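PDB 5XSW: chitinase from Thermococcus chitonophagus, which probably cleaves chitin within its chains as an endochitinase, seen here as the C-terminal part of the protein, a beta-rich module followed by a mainly helical glycan-binding domain. Local coordinates for residues D313-N316 with E317-L321; A345-I348 with F349-W353; G417-S420 with D421-N425; N425-M428 with R429-R433. One frame throughout, in Å; residues are numbered along the deposited sequence.

Interaction 1. Residues D313-N316 with E317-L321; sequences DKYN and EFLRL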
loop_
_atom_site.group_PDB
_atom_site.type_symbol
_atom_site.label_atom_id
_atom_site.label_comp_id
_atom_site.label_asym_id
_atom_site.label_seq_id
_atom_site.Cartn_x
_atom_site.Cartn_y
_atom_site.Cartn_z
ATOM N N ASP A 313 9.893 19.322 15.617
ATOM C CA ASP A 313 10.141 20.771 15.511
ATOM C C ASP A 313 11.090 21.153 14.398
ATOM O O ASP A 313 11.035 22.253 13.855
ATOM C CB ASP A 313 10.687 21.302 16.849
ATOM C CG ASP A 313 9.572 21.513 17.884
ATOM O OD1 ASP A 313 8.385 21.657 17.465
ATOM O OD2 ASP A 313 9.883 21.533 19.104
ATOM N N LYS A 314 11.972 20.239 14.036
ATOM C CA LYS A 314 12.878 20.514 12.921
ATOM C C LYS A 314 12.165 20.792 11.593
ATOM O O LYS A 314 12.720 21.466 10.708
ATOM C CB LYS A 314 13.831 19.320 12.774
ATOM C CG LYS A 314 15.163 19.615 12.128
ATOM C CD LYS A 314 16.261 18.558 12.430
ATOM C CE LYS A 314 17.645 19.008 11.779
ATOM N NZ LYS A 314 18.884 18.122 11.940
ATOM N N TYR A 315 10.935 20.283 11.431
ATOM C CA TYR A 315 10.230 20.526 10.146
ATOM C C TYR A 315 9.931 22.016 9.968
ATOM O O TYR A 315 10.221 22.606 8.943
ATOM C CB TYR A 315 8.914 19.718 10.082
ATOM C CG TYR A 315 8.277 19.659 8.697
ATOM C CD1 TYR A 315 7.520 20.702 8.225
ATOM C CD2 TYR A 315 8.479 18.532 7.837
ATOM C CE1 TYR A 315 6.905 20.649 6.940
ATOM C CE2 TYR A 315 7.884 18.470 6.568
ATOM C CZ TYR A 315 7.096 19.518 6.127
ATOM O OH TYR A 315 6.519 19.453 4.879
ATOM N N ASN A 316 9.316 22.632 10.966
ATOM C CA ASN A 316 9.063 24.094 10.869
ATOM C C ASN A 316 10.378 24.933 10.821
ATOM O O ASN A 316 10.452 25.964 10.167
ATOM C CB ASN A 316 8.182 24.549 12.049
ATOM C CG ASN A 316 6.765 23.984 11.943
ATOM O OD1 ASN A 316 6.332 23.666 10.841
ATOM N ND2 ASN A 316 6.072 23.827 13.056
ATOM N N GLU A 317 11.414 24.415 11.455
ATOM C CA GLU A 317 12.718 25.077 11.402
ATOM C C GLU A 317 13.236 25.049 9.969
ATOM O O GLU A 317 13.681 26.057 9.440
ATOM C CB GLU A 317 13.684 24.406 12.388
ATOM C CG GLU A 317 15.055 25.020 12.392
ATOM C CD GLU A 317 16.070 24.201 13.208
ATOM O OE1 GLU A 317 15.692 23.116 13.706
ATOM O OE2 GLU A 317 17.244 24.645 13.342
ATOM N N PHE A 318 13.081 23.905 9.289
ATOM C CA PHE A 318 13.429 23.841 7.867
ATOM C C PHE A 318 12.609 24.810 7.012
ATOM O O PHE A 318 13.155 25.432 6.101
ATOM C CB PHE A 318 13.247 22.379 7.347
ATOM C CG PHE A 318 13.552 22.225 5.895
ATOM C CD1 PHE A 318 14.862 22.100 5.464
ATOM C CD2 PHE A 318 12.543 22.250 4.972
ATOM C CE1 PHE A 318 15.145 21.992 4.148
ATOM C CE2 PHE A 318 12.816 22.127 3.606
ATOM C CZ PHE A 318 14.104 21.997 3.202
ATOM N N LEU A 319 11.300 24.908 7.264
ATOM C CA LEU A 319 10.454 25.832 6.478
ATOM C C LEU A 319 10.943 27.306 6.669
ATOM O O LEU A 319 10.966 28.120 5.752
ATOM C CB LEU A 319 8.989 25.739 6.909
ATOM C CG LEU A 319 8.134 24.436 6.718
ATOM C CD1 LEU A 319 6.745 24.547 7.370
ATOM C CD2 LEU A 319 7.992 24.123 5.242
ATOM N N ARG A 320 11.315 27.627 7.892
ATOM C CA ARG A 320 11.815 28.993 8.237
ATOM C C ARG A 320 13.153 29.262 7.517
ATOM O O ARG A 320 13.334 30.296 6.918
ATOM C CB ARG A 320 11.893 29.072 9.775
ATOM C CG ARG A 320 12.408 30.314 10.471
ATOM C CD ARG A 320 11.979 30.283 11.981
ATOM N NE ARG A 320 12.632 29.241 12.793
ATOM C CZ ARG A 320 12.019 28.191 13.378
ATOM N NH1 ARG A 320 12.746 27.330 14.087
ATOM N NH2 ARG A 320 10.698 27.977 13.272
ATOM N N LEU A 321 14.055 28.286 7.477
ATOM C CA LEU A 321 15.436 28.548 7.031
ATOM C C LEU A 321 15.787 28.278 5.600
ATOM O O LEU A 321 16.758 28.860 5.104
ATOM C CB LEU A 321 16.431 27.737 7.874
ATOM C CG LEU A 321 16.431 27.944 9.399
ATOM C CD1 LEU A 321 17.303 26.928 10.110
ATOM C CD2 LEU A 321 16.934 29.332 9.711
#

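Interaction 2. Residues A345-I348 with F349-W353; sequences ALKI and FSDNW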
loop_
_atom_site.group_PDB
_atom_site.type_symbol
_atom_site.label_atom_id
_atom_site.label_comp_id
_atom_site.label_asym_id
_atom_site.label_seq_id
_atom_site.Cartn_x
_atom_site.Cartn_y
_atom_site.Cartn_z
ATOM N N ALA A 345 15.717 8.733 1.862
ATOM C CA ALA A 345 17.078 8.460 1.393
ATOM C C ALA A 345 17.888 9.748 1.160
ATOM O O ALA A 345 19.144 9.707 1.182
ATOM C CB ALA A 345 17.064 7.673 0.125
ATOM N N LEU A 346 17.200 10.865 0.914
ATOM C CA LEU A 346 17.878 12.158 0.674
ATOM C C LEU A 346 18.552 12.682 1.951
ATOM O O LEU A 346 19.484 13.503 1.862
ATOM C CB LEU A 346 16.874 13.223 0.146
ATOM C CG LEU A 346 16.150 12.827 -1.140
ATOM C CD1 LEU A 346 15.060 13.898 -1.478
ATOM C CD2 LEU A 346 17.156 12.679 -2.243
ATOM N N LYS A 347 18.021 12.279 3.105
ATOM C CA LYS A 347 18.520 12.717 4.409
ATOM C C LYS A 347 18.537 14.259 4.552
ATOM O O LYS A 347 19.443 14.826 5.169
ATOM C CB LYS A 347 19.947 12.156 4.653
ATOM C CG LYS A 347 19.970 10.617 4.776
ATOM C CD LYS A 347 19.083 10.177 5.961
ATOM C CE LYS A 347 19.257 8.652 6.169
ATOM N NZ LYS A 347 18.444 8.039 7.264
ATOM N N ILE A 348 17.531 14.919 3.994
ATOM C CA ILE A 348 17.381 16.379 4.107
ATOM C C ILE A 348 17.331 16.879 5.545
ATOM O O ILE A 348 17.848 17.955 5.863
ATOM C CB ILE A 348 16.114 16.818 3.355
ATOM C CG1 ILE A 348 16.437 16.812 1.857
ATOM C CG2 ILE A 348 15.595 18.197 3.879
ATOM C CD1 ILE A 348 15.179 16.722 0.958
ATOM N N PHE A 349 16.747 16.094 6.439
ATOM C CA PHE A 349 16.520 16.545 7.796
ATOM C C PHE A 349 17.563 16.041 8.775
ATOM O O PHE A 349 17.389 16.154 9.968
ATOM C CB PHE A 349 15.111 16.129 8.259
ATOM C CG PHE A 349 14.023 16.760 7.431
ATOM C CD1 PHE A 349 13.583 16.138 6.263
ATOM C CD2 PHE A 349 13.475 18.003 7.790
ATOM C CE1 PHE A 349 12.588 16.761 5.442
ATOM C CE2 PHE A 349 12.501 18.632 6.995
ATOM C CZ PHE A 349 12.040 18.010 5.833
ATOM N N SER A 350 18.638 15.452 8.273
ATOM C CA SER A 350 19.677 14.942 9.177
ATOM C C SER A 350 21.006 15.174 8.492
ATOM O O SER A 350 21.491 16.325 8.450
ATOM C CB SER A 350 19.444 13.460 9.535
ATOM O OG SER A 350 19.162 12.682 8.365
ATOM N N ASP A 351 21.554 14.137 7.868
ATOM C CA ASP A 351 22.904 14.213 7.281
ATOM C C ASP A 351 23.106 15.373 6.330
ATOM O O ASP A 351 24.217 15.927 6.262
ATOM C CB ASP A 351 23.270 12.927 6.511
ATOM C CG ASP A 351 22.937 11.666 7.273
ATOM O OD1 ASP A 351 22.413 11.745 8.404
ATOM O OD2 ASP A 351 23.164 10.572 6.720
ATOM N N ASN A 352 22.080 15.734 5.553
ATOM C CA ASN A 352 22.300 16.738 4.516
ATOM C C ASN A 352 21.581 18.066 4.785
ATOM O O ASN A 352 21.368 18.870 3.890
ATOM C CB ASN A 352 21.923 16.174 3.125
ATOM C CG ASN A 352 22.809 15.012 2.744
ATOM O OD1 ASN A 352 24.019 15.109 2.875
ATOM N ND2 ASN A 352 22.220 13.885 2.350
ATOM N N TRP A 353 21.275 18.300 6.043
ATOM C CA TRP A 353 20.606 19.522 6.459
ATOM C C TRP A 353 21.173 20.831 5.897
ATOM O O TRP A 353 20.433 21.645 5.310
ATOM C CB TRP A 353 20.607 19.560 7.972
ATOM C CG TRP A 353 20.015 20.768 8.609
ATOM C CD1 TRP A 353 20.694 21.860 9.117
ATOM C CD2 TRP A 353 18.638 20.992 8.870
ATOM N NE1 TRP A 353 19.804 22.746 9.656
ATOM C CE2 TRP A 353 18.534 22.244 9.529
ATOM C CE3 TRP A 353 17.466 20.275 8.584
ATOM C CZ2 TRP A 353 17.309 22.783 9.921
ATOM C CZ3 TRP A 353 16.244 20.814 8.985
ATOM C CH2 TRP A 353 16.170 22.053 9.643
HETATM O O HOH W 1 19.788 9.918 9.700
#

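Interaction 3. Residues G417-S420 with D421-N425; sequences GAIS and DEEWN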
loop_
_atom_site.group_PDB
_atom_site.type_symbol
_atom_site.label_atom_id
_atom_site.label_comp_id
_atom_site.label_asym_id
_atom_site.label_seq_id
_atom_site.Cartn_x
_atom_site.Cartn_y
_atom_site.Cartn_z
ATOM N N GLY A 417 -20.715 6.101 12.999
ATOM C CA GLY A 417 -20.498 6.490 14.377
ATOM C C GLY A 417 -19.822 7.835 14.474
ATOM O O GLY A 417 -19.701 8.403 15.561
ATOM N N ALA A 418 -19.336 8.353 13.351
ATOM C CA ALA A 418 -18.657 9.634 13.414
ATOM C C ALA A 418 -19.676 10.748 13.419
ATOM O O ALA A 418 -19.545 11.711 14.152
ATOM C CB ALA A 418 -17.674 9.810 12.241
ATOM N N ILE A 419 -20.655 10.650 12.532
ATOM C CA ILE A 419 -21.695 11.655 12.430
ATOM C C ILE A 419 -23.026 10.886 12.371
ATOM O O ILE A 419 -23.228 10.075 11.461
ATOM C CB ILE A 419 -21.539 12.534 11.169
ATOM C CG1 ILE A 419 -20.111 13.103 11.053
ATOM C CG2 ILE A 419 -22.624 13.648 11.143
ATOM C CD1 ILE A 419 -19.870 13.944 9.789
ATOM N N SER A 420 -23.915 11.094 13.347
ATOM C CA SER A 420 -25.190 10.350 13.355
ATOM C C SER A 420 -26.109 10.823 12.254
ATOM O O SER A 420 -25.896 11.906 11.689
ATOM C CB SER A 420 -25.905 10.502 14.694
ATOM O OG SER A 420 -26.327 11.845 14.867
ATOM N N ASP A 421 -27.161 10.054 11.976
ATOM C CA ASP A 421 -28.151 10.473 10.971
ATOM C C ASP A 421 -28.759 11.822 11.329
ATOM O O ASP A 421 -28.939 12.681 10.467
ATOM C CB ASP A 421 -29.249 9.432 10.814
ATOM C CG ASP A 421 -28.744 8.169 10.165
ATOM O OD1 ASP A 421 -27.583 7.817 10.440
ATOM O OD2 ASP A 421 -29.476 7.541 9.365
ATOM N N GLU A 422 -29.018 12.020 12.614
ATOM C CA GLU A 422 -29.671 13.236 13.071
ATOM C C GLU A 422 -28.756 14.420 12.877
ATOM O O GLU A 422 -29.205 15.499 12.481
ATOM C CB GLU A 422 -30.064 13.140 14.546
ATOM C CG GLU A 422 -31.129 12.097 14.859
ATOM C CD GLU A 422 -31.432 12.011 16.353
ATOM O OE1 GLU A 422 -30.845 12.808 17.128
ATOM O OE2 GLU A 422 -32.256 11.147 16.743
ATOM N N GLU A 423 -27.480 14.217 13.212
ATOM C CA GLU A 423 -26.457 15.232 13.006
ATOM C C GLU A 423 -26.337 15.552 11.516
ATOM O O GLU A 423 -26.338 16.729 11.124
ATOM C CB GLU A 423 -25.120 14.760 13.594
ATOM C CG GLU A 423 -25.168 14.683 15.116
ATOM C CD GLU A 423 -23.981 13.944 15.789
ATOM O OE1 GLU A 423 -23.758 14.238 16.984
ATOM O OE2 GLU A 423 -23.293 13.080 15.170
ATOM N N TRP A 424 -26.290 14.511 10.683
ATOM C CA TRP A 424 -26.161 14.717 9.232
ATOM C C TRP A 424 -27.375 15.482 8.694
ATOM O O TRP A 424 -27.250 16.409 7.880
ATOM C CB TRP A 424 -25.984 13.383 8.484
ATOM C CG TRP A 424 -25.577 13.640 7.080
ATOM C CD1 TRP A 424 -26.405 13.831 6.002
ATOM C CD2 TRP A 424 -24.237 13.819 6.592
ATOM N NE1 TRP A 424 -25.651 14.076 4.872
ATOM C CE2 TRP A 424 -24.323 14.080 5.210
ATOM C CE3 TRP A 424 -22.969 13.733 7.180
ATOM C CZ2 TRP A 424 -23.189 14.286 4.412
ATOM C CZ3 TRP A 424 -21.844 13.932 6.379
ATOM C CH2 TRP A 424 -21.968 14.215 5.014
ATOM N N ASN A 425 -28.568 15.100 9.154
ATOM C CA ASN A 425 -29.793 15.795 8.735
ATOM C C ASN A 425 -29.802 17.224 9.184
ATOM O O ASN A 425 -30.162 18.112 8.414
ATOM C CB ASN A 425 -31.039 15.080 9.290
ATOM C CG ASN A 425 -31.238 13.734 8.660
ATOM O OD1 ASN A 425 -30.795 13.496 7.536
ATOM N ND2 ASN A 425 -31.892 12.834 9.380
#

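Interaction 4. Residues N425-M428 with R429-R433; sequences NAMM and RDVKR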
loop_
_atom_site.group_PDB
_atom_site.type_symbol
_atom_site.label_atom_id
_atom_site.label_comp_id
_atom_site.label_asym_id
_atom_site.label_seq_id
_atom_site.Cartn_x
_atom_site.Cartn_y
_atom_site.Cartn_z
ATOM N N ASN A 425 -28.568 15.100 9.154
ATOM C CA ASN A 425 -29.793 15.795 8.735
ATOM C C ASN A 425 -29.802 17.224 9.184
ATOM O O ASN A 425 -30.162 18.112 8.414
ATOM C CB ASN A 425 -31.039 15.080 9.290
ATOM C CG ASN A 425 -31.238 13.734 8.660
ATOM O OD1 ASN A 425 -30.795 13.496 7.536
ATOM N ND2 ASN A 425 -31.892 12.834 9.380
ATOM N N ALA A 426 -29.390 17.469 10.432
ATOM C CA ALA A 426 -29.294 18.862 10.899
ATOM C C ALA A 426 -28.293 19.661 10.067
ATOM O O ALA A 426 -28.514 20.844 9.722
ATOM C CB ALA A 426 -28.907 18.911 12.380
ATOM N N MET A 427 -27.169 19.019 9.751
ATOM C CA MET A 427 -26.160 19.664 8.900
ATOM C C MET A 427 -26.763 20.050 7.538
ATOM O O MET A 427 -26.619 21.189 7.055
ATOM C CB MET A 427 -24.933 18.718 8.758
ATOM C CG MET A 427 -23.752 19.349 7.979
ATOM S SD MET A 427 -22.713 17.988 7.375
ATOM C CE MET A 427 -23.652 17.556 5.945
ATOM N N MET A 428 -27.460 19.113 6.909
ATOM C CA MET A 428 -28.007 19.374 5.592
ATOM C C MET A 428 -29.123 20.451 5.612
ATOM O O MET A 428 -29.208 21.248 4.687
ATOM C CB MET A 428 -28.511 18.045 4.983
ATOM C CG MET A 428 -27.348 17.111 4.510
ATOM S SD MET A 428 -26.092 17.951 3.464
ATOM C CE MET A 428 -27.034 18.491 2.057
ATOM N N ARG A 429 -29.945 20.524 6.678
ATOM C CA ARG A 429 -30.861 21.700 6.821
ATOM C C ARG A 429 -30.093 23.037 6.813
ATOM O O ARG A 429 -30.438 23.976 6.077
ATOM C CB ARG A 429 -31.709 21.584 8.115
ATOM C CG ARG A 429 -32.809 20.513 8.019
ATOM C CD ARG A 429 -33.847 20.595 9.161
ATOM N NE ARG A 429 -33.275 20.252 10.468
ATOM C CZ ARG A 429 -33.094 19.001 10.897
ATOM N NH1 ARG A 429 -33.445 17.961 10.137
ATOM N NH2 ARG A 429 -32.571 18.788 12.088
ATOM N N ASP A 430 -29.019 23.128 7.617
ATOM C CA ASP A 430 -28.178 24.330 7.602
ATOM C C ASP A 430 -27.552 24.619 6.236
ATOM O O ASP A 430 -27.519 25.762 5.782
ATOM C CB ASP A 430 -27.051 24.204 8.624
ATOM C CG ASP A 430 -27.512 24.447 10.065
ATOM O OD1 ASP A 430 -28.710 24.808 10.307
ATOM O OD2 ASP A 430 -26.647 24.290 10.958
ATOM N N VAL A 431 -27.045 23.570 5.575
ATOM C CA VAL A 431 -26.445 23.753 4.237
ATOM C C VAL A 431 -27.481 24.266 3.255
ATOM O O VAL A 431 -27.245 25.192 2.457
ATOM C CB VAL A 431 -25.844 22.393 3.720
ATOM C CG1 VAL A 431 -25.553 22.445 2.202
ATOM C CG2 VAL A 431 -24.584 22.013 4.556
ATOM N N LYS A 432 -28.665 23.647 3.283
ATOM C CA LYS A 432 -29.730 24.133 2.367
ATOM C C LYS A 432 -30.157 25.572 2.661
ATOM O O LYS A 432 -30.355 26.413 1.733
ATOM C CB LYS A 432 -30.969 23.218 2.435
ATOM C CG LYS A 432 -32.040 23.680 1.418
ATOM C CD LYS A 432 -33.037 22.624 1.119
ATOM C CE LYS A 432 -33.873 23.023 -0.115
ATOM N NZ LYS A 432 -34.695 21.827 -0.499
ATOM N N ARG A 433 -30.290 25.878 3.955
ATOM C CA ARG A 433 -30.619 27.276 4.322
ATOM C C ARG A 433 -29.544 28.226 3.858
ATOM O O ARG A 433 -29.829 29.301 3.302
ATOM C CB ARG A 433 -30.828 27.429 5.844
ATOM C CG ARG A 433 -31.227 28.869 6.235
ATOM C CD ARG A 433 -31.561 29.004 7.719
ATOM N NE ARG A 433 -31.793 30.405 8.113
ATOM C CZ ARG A 433 -32.980 31.015 8.068
ATOM N NH1 ARG A 433 -34.056 30.354 7.649
ATOM N NH2 ARG A 433 -33.092 32.282 8.451
HETATM O O HOH W 2 -29.765 22.644 11.777
#

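Interaction 1. Residues D313-N316 with E317-L321
Tyr315 and Leu319 meet one turn apart on helix 313-321, the leucine coming up to the rim of the ring and not over its face. Leu319 CD1 lies near the ring plane, 3.9 Å from Tyr315 CE1. The tyrosine ring is swung there because its CG is anti to the backbone N (chi1 -167°); its OH goes on to Glu328, and the ring stacks with that of Tyr308. Leu319 has CG anti to the carbonyl carbon instead, and this brings CD1 back along the helix to touch both Tyr315 and Asn316, whose OD1 is 3.6 Å from Leu319 CD1. That amide does its polar work outside, OD1 with the hydroxyl of Tyr308 and ND2 with the carbonyl of Ser109. Swapping Leu319 for an alanine would probably strip this methyl contact from the Tyr315 ring edge and open a gap beside the Asn316 amide. On the outer side, Arg320 bends at chi3 (68°) and doubles back, so that Asn316 O sits over one guanidinium face, 3.7 Å from Arg320 NH2. Lys314 runs extended past Glu317 to the carbonyl of Phe349; its CG is 3.9 Å from Glu317 OE1, though the charged ends do not meet. Underneath run regular backbone bonds, such as Phe318 N to Lys314 O at 2.8 Å. Such i, i+3 and i, i+4 pairing is characteristic of an amphipathic alpha-helix with one face in the core.

Interaction 2. Residues A345-I348 with F349-W353
Lys347 and Ser350 open a pair of consecutive type I beta turns, Lys347 to Ser350 and Ser350 to Trp353, which join helix 340-346 to helix 353-357. The backbone leaves the helix at Lys347 with positive phi (56°), and Lys347 O becomes the pivot of the link. It takes Asn352 N at 2.8 Å from one face of its plane and Ser350 N at 3.3 Å from the other, the latter well above the carbonyl plane. Asn352 adds a side-chain clasp: its ND2 lies 2.8 Å from Leu346 O along a nearly straight bond (169°), with the acceptor in the amide plane, so the amide is held against the helix end. The tight inner side is apolar. Ile348 CG2, anti to the backbone N, is thereby placed over the Phe349 face, 3.8 Å from the ring centroid; Phe318 meets the ring as well. Looser is the outer side, where the lysine chain runs along the Asp351 carboxylate, Lys347 CG 3.7 Å from Asp351 OD2, yet Lys347 NZ stays 5.4 Å from Asp351 OD2. Lys347 NZ turns to the carbonyl of Asn485 and Ser350 OG to Pro486 at the chain's C terminus, while a water bonded to OG makes a weak link to NZ. At the start of the next helix, Trp353 CA carries its hydrogen toward Ile348 O, 3.2 Å away.

Interaction 3. Residues G417-S420 with D421-N425
Ser420 and Glu423 form a capping box at the start of helix 421-439, and Ile419 with Trp424 adds a hydrophobic staple around it. Ser420 is the N-cap. With chi1 at 67°, its OG stands between its own backbone N and carbonyl carbon, and there it accepts from Glu423 N at 3.1 Å. The return bond is made by the glutamate: its side chain, extended beyond CG, reaches back until OE2 lies 2.8 Å from Ser420 N. That bond is almost straight at the hydrogen (172°), though the donor comes in on the anti side of the carboxylate and somewhat out of its plane. The first regular helix bond, Trp424 N to Ser420 O at 2.8 Å, starts from the same residue, which thus takes part through N, OG and O. Replacing Ser420 by an alanine would probably leave Glu423 N without its capping acceptor and the first turn less firmly held. The staple spans the residue before the cap and the fourth residue of the helix. Ile419 comes at the rim of the indole, CD1 3.9 Å from Trp424 CZ3, while its CG2 rests 3.7 Å from Glu423 CB. Trp464 and Pro465 also pack on the isoleucine, and Arg410 makes a cation-pi contact with the indole. Three acidic residues, Asp421, Glu422 and Glu423, fill the first helical positions; their negative charge would probably suit the positive end of the helix dipole, and the box gives Glu423 N and Ser420 N acceptors that no preceding turn can offer.

Interaction 4. Residues N425-M428 with R429-R433
Met428 O and Met427 O receive the shortest bonds here, from Lys432 N and Val431 N, each at 2.8 Å; Arg429 N and Asp430 N complete four successive i to i+4 links in the middle of helix 421-439. Ala426 O does double duty. Besides Asp430 N at 3.1 Å, along an almost straight bond (172° at the hydrogen), it accepts from a water that also makes a weak bond to Asp430 OD1. That bridge is possible because the Asp430 carboxylate lies back along the helix. The buried carboxylate is gripped from outside as well, OD2 by His463 NE2 and OD1 by the backbone N of Gly125. Arg429 also turns back, bending at chi3 (-68°) to lay one guanidinium face over Asn425 O and Ala426 CA. Its NH2 stands 3.5 Å from Ala426 CA, and NH1 is 3.8 Å from Asn425 CB: the flat group lies on the helix surface rather than reaching outward. On the buried side, Met428 curls through both chi2 and chi3 so that CE touches Val431 CG1 at 4.2 Å. Val431 CG2 is nearer still to backbone, 3.3 Å from Met427 O. Helix 399-412 packs on Met428 and Val431, helix 449-461 on Met427 and Val431. The sulfur and methyl groups of Met427, Met428 and Val431 thus fill the interface with these neighbours, in contrast to the exposed Arg429. Asp430 is a buried carboxylate bonded to an imidazole and a backbone amide, with a water only weakly attached, and these donors would probably stabilise its negative charge.

In the fold
Following the chain past the N-terminal beta-rich module, interaction 1 comes first, within helix 313-321, and interaction 2 next, closing the short loop between helices 340-346 and 353-357. They are in series yet touch: Lys314 and Phe318 of the first meet Phe349 and Trp353 of the second, so the loop is tied back onto the earlier helix. Interaction 3 then begins helix 421-439 after the loop from helix 399-412, and interaction 4 continues it one turn on, the two sharing Asn425. None nests inside or crosses another. Both lie on the far side of the chain's centre; the centres of interactions 1 and 3 are about 39 Å apart.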